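Local structure of D-alanine--D-alanine ligase (Coxiella burnetii, 3TQT) at residues A[239-251]-A[267-279]. The protein joins two D-alanine molecules into D-alanyl-D-alanine at the expense of ATP, supplying the dipeptide for peptidoglycan synthesis. Sequence-based numbering, arbitrary orientation.
Sequences APKASLPGEIIPH and ATTTTSVDLSESV
His251 lays one face of its imidazole over Ala267, whose CA sits 3.6 Å above the ring centre, and turns its edge to the next residue: NE2 meets Thr268 OG1 in the ring plane at 2.8 Å, a nearly straight hydrogen bond (174°) in which either atom could be the donor. With OG1 anti to its carbonyl carbon (chi1 -67°), Thr268 presents the hydroxyl to this edge. Strands 246-249 and 268-270 run antiparallel. Four backbone hydrogen bonds tie Ile249 to Thr268 and Glu247 to Thr270, the shortest from Ile249 N to Thr268 O (2.7 Å); the beta-branched Ile249, Thr268 and Thr270 suit such extended chains. Between these pairs, Ile248 and Thr269 form a non-hydrogen-bonded pair. Ile248 CG1 lies 3.6 Å from Thr269 CG2, and the isoleucine's tip continues to the methyl of Ala267, with CD1 3.7 Å from CB. On the other face, Glu247 CB packs against Val273 CG1, while CG, anti to the backbone N (chi1 173°), starts an extended chain carrying OE1 to a salt bridge with Arg228, which lies in the segment predicted to bind ATP. Beyond Thr270, whose OG1 accepts from Ser272 N in an ST turn, the chain bends across residues 245-247. Leu275 CD1 then reaches Pro245 CB (4.1 Å), apolar against apolar. Strand 268-270 is an outermost strand of the antiparallel sheet in the ATP-grasp domain, beside strand 241-249.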
loop_
_atom_site.group_PDB
_atom_site.type_symbol
_atom_site.label_atom_id
_atom_site.label_comp_id
_atom_site.label_asym_id
_atom_site.label_seq_id
_atom_site.Cartn_x
_atom_site.Cartn_y
_atom_site.Cartn_z
ATOM N N ALA A 239 1.242 -9.421 -18.755
ATOM C CA ALA A 239 0.813 -10.684 -19.358
ATOM C C ALA A 239 1.209 -11.884 -18.501
ATOM O O ALA A 239 2.116 -12.633 -18.853
ATOM C CB ALA A 239 1.380 -10.829 -20.758
ATOM N N PRO A 240 0.508 -12.073 -17.380
ATOM C CA PRO A 240 0.849 -13.091 -16.378
ATOM C C PRO A 240 0.685 -14.505 -16.910
ATOM O O PRO A 240 -0.240 -14.772 -17.677
ATOM C CB PRO A 240 -0.176 -12.845 -15.257
ATOM C CG PRO A 240 -0.794 -11.503 -15.559
ATOM C CD PRO A 240 -0.738 -11.366 -17.046
ATOM N N LYS A 241 1.582 -15.393 -16.487
ATOM C CA LYS A 241 1.525 -16.810 -16.828
ATOM C C LYS A 241 1.337 -17.599 -15.547
ATOM O O LYS A 241 1.788 -17.187 -14.480
ATOM C CB LYS A 241 2.813 -17.264 -17.521
ATOM C CG LYS A 241 3.027 -16.655 -18.901
ATOM C CD LYS A 241 4.357 -17.106 -19.504
ATOM C CE LYS A 241 5.542 -16.740 -18.604
ATOM N NZ LYS A 241 6.875 -16.984 -19.248
ATOM N N ALA A 242 0.665 -18.732 -15.654
ATOM C CA ALA A 242 0.365 -19.523 -14.474
ATOM C C ALA A 242 1.070 -20.870 -14.551
ATOM O O ALA A 242 1.146 -21.476 -15.615
ATOM C CB ALA A 242 -1.139 -19.703 -14.344
ATOM N N SER A 243 1.597 -21.327 -13.420
ATOM C CA SER A 243 2.252 -22.627 -13.337
ATOM C C SER A 243 1.209 -23.728 -13.344
ATOM O O SER A 243 0.015 -23.468 -13.263
ATOM C CB SER A 243 3.045 -22.733 -12.031
ATOM O OG SER A 243 2.150 -22.798 -10.919
ATOM N N LEU A 244 1.667 -24.968 -13.440
ATOM C CA LEU A 244 0.807 -26.086 -13.115
ATOM C C LEU A 244 0.444 -25.959 -11.642
ATOM O O LEU A 244 1.269 -25.538 -10.824
ATOM C CB LEU A 244 1.515 -27.410 -13.382
ATOM C CG LEU A 244 1.799 -27.625 -14.871
ATOM C CD1 LEU A 244 2.588 -28.897 -15.104
ATOM C CD2 LEU A 244 0.497 -27.634 -15.662
ATOM N N PRO A 245 -0.796 -26.314 -11.300
ATOM C CA PRO A 245 -1.274 -26.233 -9.918
ATOM C C PRO A 245 -0.488 -27.182 -9.026
ATOM O O PRO A 245 -0.027 -28.220 -9.496
ATOM C CB PRO A 245 -2.721 -26.732 -10.017
ATOM C CG PRO A 245 -3.079 -26.636 -11.470
ATOM C CD PRO A 245 -1.805 -26.883 -12.206
ATOM N N GLY A 246 -0.316 -26.815 -7.763
ATOM C CA GLY A 246 0.268 -27.714 -6.788
ATOM C C GLY A 246 -0.731 -27.892 -5.668
ATOM O O GLY A 246 -1.774 -27.229 -5.647
ATOM N N GLU A 247 -0.422 -28.783 -4.736
ATOM C CA GLU A 247 -1.304 -29.011 -3.607
ATOM C C GLU A 247 -0.532 -29.007 -2.307
ATOM O O GLU A 247 0.623 -29.426 -2.243
ATOM C CB GLU A 247 -2.075 -30.319 -3.758
ATOM C CG GLU A 247 -2.886 -30.695 -2.512
ATOM C CD GLU A 247 -3.765 -31.914 -2.725
ATOM O OE1 GLU A 247 -3.423 -32.757 -3.576
ATOM O OE2 GLU A 247 -4.806 -32.022 -2.045
ATOM N N ILE A 248 -1.182 -28.521 -1.262
ATOM C CA ILE A 248 -0.600 -28.586 0.054
ATOM C C ILE A 248 -1.607 -29.290 0.936
ATOM O O ILE A 248 -2.814 -29.095 0.789
ATOM C CB ILE A 248 -0.285 -27.186 0.616
ATOM C CG1 ILE A 248 0.563 -27.296 1.888
ATOM C CG2 ILE A 248 -1.564 -26.409 0.886
ATOM C CD1 ILE A 248 0.925 -25.956 2.513
ATOM N N ILE A 249 -1.107 -30.136 1.820
ATOM C CA ILE A 249 -1.969 -30.837 2.760
ATOM C C ILE A 249 -1.497 -30.542 4.170
ATOM O O ILE A 249 -0.474 -31.063 4.618
ATOM C CB ILE A 249 -1.979 -32.351 2.537
ATOM C CG1 ILE A 249 -2.250 -32.686 1.069
ATOM C CG2 ILE A 249 -3.013 -33.018 3.462
ATOM C CD1 ILE A 249 -0.993 -32.725 0.216
ATOM N N PRO A 250 -2.236 -29.677 4.864
ATOM C CA PRO A 250 -1.955 -29.389 6.270
ATOM C C PRO A 250 -1.902 -30.678 7.072
ATOM O O PRO A 250 -2.686 -31.595 6.818
ATOM C CB PRO A 250 -3.155 -28.532 6.703
ATOM C CG PRO A 250 -4.149 -28.594 5.553
ATOM C CD PRO A 250 -3.335 -28.855 4.336
ATOM N N HIS A 251 -0.964 -30.753 8.012
ATOM C CA HIS A 251 -0.850 -31.911 8.884
ATOM C C HIS A 251 -1.795 -31.776 10.073
ATOM O O HIS A 251 -1.905 -30.698 10.657
ATOM C CB HIS A 251 0.587 -32.071 9.372
ATOM C CG HIS A 251 1.540 -32.504 8.304
ATOM N ND1 HIS A 251 2.905 -32.514 8.486
ATOM C CD2 HIS A 251 1.324 -32.945 7.043
ATOM C CE1 HIS A 251 3.491 -32.941 7.382
ATOM N NE2 HIS A 251 2.552 -33.211 6.491
ATOM N N ALA A 267 3.103 -29.328 6.987
ATOM C CA ALA A 267 2.307 -29.661 5.808
ATOM C C ALA A 267 3.083 -30.485 4.773
ATOM O O ALA A 267 4.306 -30.367 4.655
ATOM C CB ALA A 267 1.754 -28.399 5.173
ATOM N N THR A 268 2.358 -31.325 4.036
ATOM C CA THR A 268 2.918 -32.050 2.903
ATOM C C THR A 268 2.573 -31.286 1.629
ATOM O O THR A 268 1.456 -30.795 1.472
ATOM C CB THR A 268 2.350 -33.467 2.811
ATOM O OG1 THR A 268 2.810 -34.237 3.929
ATOM C CG2 THR A 268 2.794 -34.142 1.522
ATOM N N THR A 269 3.538 -31.156 0.727
ATOM C CA THR A 269 3.292 -30.423 -0.517
ATOM C C THR A 269 3.656 -31.275 -1.717
ATOM O O THR A 269 4.495 -32.168 -1.625
ATOM C CB THR A 269 4.111 -29.125 -0.598
ATOM O OG1 THR A 269 5.508 -29.437 -0.516
ATOM C CG2 THR A 269 3.729 -28.168 0.519
ATOM N N THR A 270 3.039 -30.988 -2.856
ATOM C CA THR A 270 3.359 -31.724 -4.066
ATOM C C THR A 270 2.969 -30.895 -5.267
ATOM O O THR A 270 2.011 -30.128 -5.221
ATOM C CB THR A 270 2.630 -33.076 -4.135
ATOM O OG1 THR A 270 3.008 -33.758 -5.333
ATOM C CG2 THR A 270 1.114 -32.878 -4.136
ATOM N N THR A 271 3.724 -31.049 -6.342
ATOM C CA THR A 271 3.433 -30.325 -7.564
ATOM C C THR A 271 2.607 -31.226 -8.480
ATOM O O THR A 271 2.183 -30.818 -9.559
ATOM C CB THR A 271 4.731 -29.889 -8.243
ATOM O OG1 THR A 271 5.591 -31.025 -8.391
ATOM C CG2 THR A 271 5.431 -28.838 -7.383
ATOM N N SER A 272 2.390 -32.462 -8.034
ATOM C CA SER A 272 1.553 -33.409 -8.765
ATOM C C SER A 272 0.221 -33.584 -8.068
ATOM O O SER A 272 0.135 -34.211 -7.022
ATOM C CB SER A 272 2.242 -34.770 -8.906
ATOM O OG SER A 272 3.204 -34.752 -9.950
ATOM N N VAL A 273 -0.819 -33.008 -8.647
ATOM C CA VAL A 273 -2.162 -33.165 -8.126
ATOM C C VAL A 273 -2.955 -33.736 -9.284
ATOM O O VAL A 273 -2.665 -33.415 -10.434
ATOM C CB VAL A 273 -2.745 -31.807 -7.708
ATOM C CG1 VAL A 273 -1.686 -30.984 -6.996
ATOM C CG2 VAL A 273 -3.216 -31.046 -8.921
ATOM N N ASP A 274 -3.929 -34.596 -9.014
ATOM C CA ASP A 274 -4.675 -35.192 -10.125
ATOM C C ASP A 274 -6.039 -34.536 -10.360
ATOM O O ASP A 274 -7.095 -35.132 -10.140
ATOM C CB ASP A 274 -4.744 -36.727 -10.030
ATOM C CG ASP A 274 -5.840 -37.221 -9.106
ATOM O OD1 ASP A 274 -6.175 -36.513 -8.132
ATOM O OD2 ASP A 274 -6.363 -38.329 -9.361
ATOM N N LEU A 275 -5.982 -33.295 -10.831
ATOM C CA LEU A 275 -7.162 -32.511 -11.145
ATOM C C LEU A 275 -7.524 -32.681 -12.612
ATOM O O LEU A 275 -6.649 -32.850 -13.463
ATOM C CB LEU A 275 -6.892 -31.030 -10.884
ATOM C CG LEU A 275 -6.486 -30.584 -9.482
ATOM C CD1 LEU A 275 -5.943 -29.169 -9.533
ATOM C CD2 LEU A 275 -7.665 -30.674 -8.532
ATOM N N SER A 276 -8.817 -32.607 -12.905
ATOM C CA SER A 276 -9.289 -32.705 -14.276
ATOM C C SER A 276 -8.666 -31.618 -15.141
ATOM O O SER A 276 -8.116 -30.638 -14.631
ATOM C CB SER A 276 -10.810 -32.575 -14.317
ATOM O OG SER A 276 -11.204 -31.264 -13.950
ATOM N N GLU A 277 -8.760 -31.791 -16.454
ATOM C CA GLU A 277 -8.291 -30.780 -17.390
ATOM C C GLU A 277 -9.041 -29.481 -17.131
ATOM O O GLU A 277 -8.447 -28.403 -17.107
ATOM C CB GLU A 277 -8.515 -31.248 -18.829
ATOM C CG GLU A 277 -7.288 -31.144 -19.724
ATOM C CD GLU A 277 -7.187 -32.297 -20.714
ATOM O OE1 GLU A 277 -8.003 -33.241 -20.625
ATOM O OE2 GLU A 277 -6.286 -32.263 -21.579
ATOM N N SER A 278 -10.350 -29.599 -16.922
ATOM C CA SER A 278 -11.198 -28.442 -16.650
ATOM C C SER A 278 -10.788 -27.673 -15.394
ATOM O O SER A 278 -10.660 -26.447 -15.420
ATOM C CB SER A 278 -12.662 -28.866 -16.520
ATOM O OG SER A 278 -13.440 -27.797 -16.006
ATOM N N VAL A 279 -10.613 -28.386 -14.289
ATOM C CA VAL A 279 -10.290 -27.734 -13.032
ATOM C C VAL A 279 -8.909 -27.099 -13.105
ATOM O O VAL A 279 -8.722 -25.964 -12.672
ATOM C CB VAL A 279 -10.408 -28.697 -11.835
ATOM C CG1 VAL A 279 -9.799 -28.081 -10.589
ATOM C CG2 VAL A 279 -11.866 -29.036 -11.593
HETATM O O HOH W 1 2.977 -27.640 -9.614
#